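Local coordinates for nucleoside-diphosphate-sugar epimerase (Pseudomonas aeruginosa, PDB 2X4G), which is probably an NAD(P)-dependent enzyme of the nucleotide-sugar epimerase/dehydratase family, its own substrate and reaction not being established, at residues G186-G191 with I331-D336. Sequence-based numbering, arbitrary orientation.
Sequences GELDIG and IDWFRD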
loop_
_atom_site.group_PDB
_atom_site.type_symbol
_atom_site.label_atom_id
_atom_site.label_comp_id
_atom_site.label_asym_id
_atom_site.label_seq_id
_atom_site.Cartn_x
_atom_site.Cartn_y
_atom_site.Cartn_z
ATOM N N GLY A 186 -13.074 -23.969 1.059
ATOM C CA GLY A 186 -14.308 -24.742 1.047
ATOM C C GLY A 186 -15.553 -23.926 0.853
ATOM O O GLY A 186 -15.499 -22.797 0.428
ATOM N N GLU A 187 -16.695 -24.510 1.165
ATOM C CA GLU A 187 -17.961 -23.770 1.062
ATOM C C GLU A 187 -18.244 -22.914 2.312
ATOM O O GLU A 187 -17.640 -23.094 3.372
ATOM C CB GLU A 187 -19.117 -24.713 0.779
ATOM C CG GLU A 187 -19.316 -25.800 1.808
ATOM C CD GLU A 187 -20.483 -26.722 1.484
ATOM O OE1 GLU A 187 -21.122 -26.549 0.421
ATOM O OE2 GLU A 187 -20.750 -27.651 2.284
ATOM N N LEU A 188 -19.169 -21.987 2.164
ATOM C CA LEU A 188 -19.545 -21.054 3.222
ATOM C C LEU A 188 -18.496 -19.973 3.486
ATOM O O LEU A 188 -18.341 -19.567 4.603
ATOM C CB LEU A 188 -19.903 -21.803 4.525
ATOM C CG LEU A 188 -20.807 -23.044 4.376
ATOM C CD1 LEU A 188 -21.145 -23.663 5.712
ATOM C CD2 LEU A 188 -22.073 -22.745 3.586
ATOM N N ASP A 189 -17.802 -19.479 2.463
ATOM C CA ASP A 189 -16.694 -18.518 2.660
ATOM C C ASP A 189 -17.196 -17.138 2.261
ATOM O O ASP A 189 -17.100 -16.751 1.107
ATOM C CB ASP A 189 -15.483 -18.937 1.806
ATOM C CG ASP A 189 -14.240 -18.095 2.067
ATOM O OD1 ASP A 189 -14.191 -17.391 3.091
ATOM O OD2 ASP A 189 -13.287 -18.151 1.248
ATOM N N ILE A 190 -17.749 -16.385 3.202
ATOM C CA ILE A 190 -18.586 -15.260 2.804
ATOM C C ILE A 190 -17.854 -14.125 2.121
ATOM O O ILE A 190 -18.282 -13.663 1.065
ATOM C CB ILE A 190 -19.365 -14.652 3.933
ATOM C CG1 ILE A 190 -20.220 -15.685 4.612
ATOM C CG2 ILE A 190 -20.336 -13.586 3.386
ATOM C CD1 ILE A 190 -21.560 -15.062 5.016
ATOM N N GLY A 191 -16.780 -13.639 2.702
ATOM C CA GLY A 191 -16.092 -12.491 2.084
ATOM C C GLY A 191 -16.103 -12.452 0.546
ATOM O O GLY A 191 -16.730 -11.573 -0.051
ATOM N N ILE A 331 -16.162 -23.832 -5.353
ATOM C CA ILE A 331 -16.609 -23.292 -6.620
ATOM C C ILE A 331 -18.124 -23.232 -6.694
ATOM O O ILE A 331 -18.655 -22.219 -7.064
ATOM C CB ILE A 331 -16.043 -24.074 -7.821
ATOM C CG1 ILE A 331 -14.578 -23.691 -8.030
ATOM C CG2 ILE A 331 -16.827 -23.750 -9.100
ATOM C CD1 ILE A 331 -13.857 -24.564 -9.035
ATOM N N ASP A 332 -18.815 -24.294 -6.321
ATOM C CA ASP A 332 -20.277 -24.317 -6.408
ATOM C C ASP A 332 -20.964 -23.344 -5.450
ATOM O O ASP A 332 -21.946 -22.676 -5.814
ATOM C CB ASP A 332 -20.808 -25.729 -6.147
ATOM C CG ASP A 332 -20.539 -26.673 -7.303
ATOM O OD1 ASP A 332 -20.278 -26.198 -8.437
ATOM O OD2 ASP A 332 -20.585 -27.897 -7.072
ATOM N N TRP A 333 -20.460 -23.275 -4.224
ATOM C CA TRP A 333 -20.970 -22.325 -3.271
ATOM C C TRP A 333 -20.844 -20.903 -3.839
ATOM O O TRP A 333 -21.809 -20.128 -3.816
ATOM C CB TRP A 333 -20.264 -22.468 -1.919
ATOM C CG TRP A 333 -21.006 -21.764 -0.874
ATOM C CD1 TRP A 333 -22.071 -22.230 -0.156
ATOM C CD2 TRP A 333 -20.784 -20.437 -0.440
ATOM N NE1 TRP A 333 -22.521 -21.265 0.726
ATOM C CE2 TRP A 333 -21.749 -20.150 0.566
ATOM C CE3 TRP A 333 -19.869 -19.451 -0.795
ATOM C CZ2 TRP A 333 -21.817 -18.911 1.211
ATOM C CZ3 TRP A 333 -19.944 -18.204 -0.149
ATOM C CH2 TRP A 333 -20.913 -17.953 0.839
ATOM N N PHE A 334 -19.674 -20.561 -4.374
ATOM C CA PHE A 334 -19.469 -19.213 -4.892
ATOM C C PHE A 334 -20.427 -18.906 -6.026
ATOM O O PHE A 334 -20.944 -17.802 -6.121
ATOM C CB PHE A 334 -18.025 -19.008 -5.362
ATOM C CG PHE A 334 -17.030 -18.910 -4.243
ATOM C CD1 PHE A 334 -17.311 -18.169 -3.094
ATOM C CD2 PHE A 334 -15.818 -19.537 -4.336
ATOM C CE1 PHE A 334 -16.413 -18.075 -2.072
ATOM C CE2 PHE A 334 -14.903 -19.441 -3.299
ATOM C CZ PHE A 334 -15.205 -18.707 -2.163
ATOM N N ARG A 335 -20.661 -19.897 -6.875
ATOM C CA ARG A 335 -21.518 -19.738 -8.018
ATOM C C ARG A 335 -22.988 -19.547 -7.613
ATOM O O ARG A 335 -23.645 -18.648 -8.122
ATOM C CB ARG A 335 -21.361 -20.938 -8.956
ATOM C CG ARG A 335 -21.887 -20.673 -10.366
ATOM C CD ARG A 335 -21.669 -21.867 -11.288
ATOM N NE ARG A 335 -20.343 -21.864 -11.925
ATOM C CZ ARG A 335 -19.465 -22.872 -11.890
ATOM N NH1 ARG A 335 -19.738 -24.009 -11.244
ATOM N NH2 ARG A 335 -18.301 -22.745 -12.517
ATOM N N ASP A 336 -23.506 -20.365 -6.698
ATOM C CA ASP A 336 -24.916 -20.252 -6.294
ATOM C C ASP A 336 -25.222 -18.896 -5.670
ATOM O O ASP A 336 -26.357 -18.400 -5.743
ATOM C CB ASP A 336 -25.303 -21.348 -5.302
ATOM C CG ASP A 336 -25.161 -22.733 -5.894
ATOM O OD1 ASP A 336 -24.726 -23.667 -5.170
ATOM O OD2 ASP A 336 -25.452 -22.883 -7.110
#
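Trp333 lays one face of its indole against the backbone of Glu187, Leu188 and Asp189. Leu188 N sits over the middle of the ring system, 3.4 Å above its plane. Asp189 N lies over the same face, offset toward the rim. Leu188 makes a CH-pi contact here: its CA is 3.8 Å from the centroid of the six-membered ring of Trp333, 20° off the ring normal. The Trp333 side chain reaches out from the helix with CG anti to the backbone N (chi1 -165°), and this lays the indole alongside the loop. No hydrogen bond joins the two segments.

Aliphatic groups extend the packing around the Trp333 side chain. Glu187 CB meets Trp333 CB at 3.7 Å, near the helix. Leu188 crosses the indole at about a right angle and brings the CD2 branch to Trp333 CD1, 3.8 Å away. At the far end, Ile190 CG1 makes a looser contact of 4.5 Å with Trp333 CH2.

The loop follows strand 176-185 of the Rossmann-type sheet, within the NAD-dependent epimerase/dehydratase family region. Helix 323-336 is the last helix of the chain. The contact therefore packs the C-terminal helix against a loop leaving the main sheet. The loop also meets helix 24-35, where His28 NE2 is hydrogen-bonded to Glu187 O and Leu188 touches His27 and Arg31.

Phe334 adds a second, edge-on contact. Asp189 O lies in the plane of its ring, 3.5 Å from Phe334 CE1. Asp189 CB approaches Phe334 CZ at 4.0 Å, with the carboxylate turned 47° from the ring plane. The carboxylate is hydrogen-bonded within its own loop, OD1 to Thr193 OG1 and OD2 to Gly195 N. Phe334 also packs on Ile198 and Thr199 of helix 196-202.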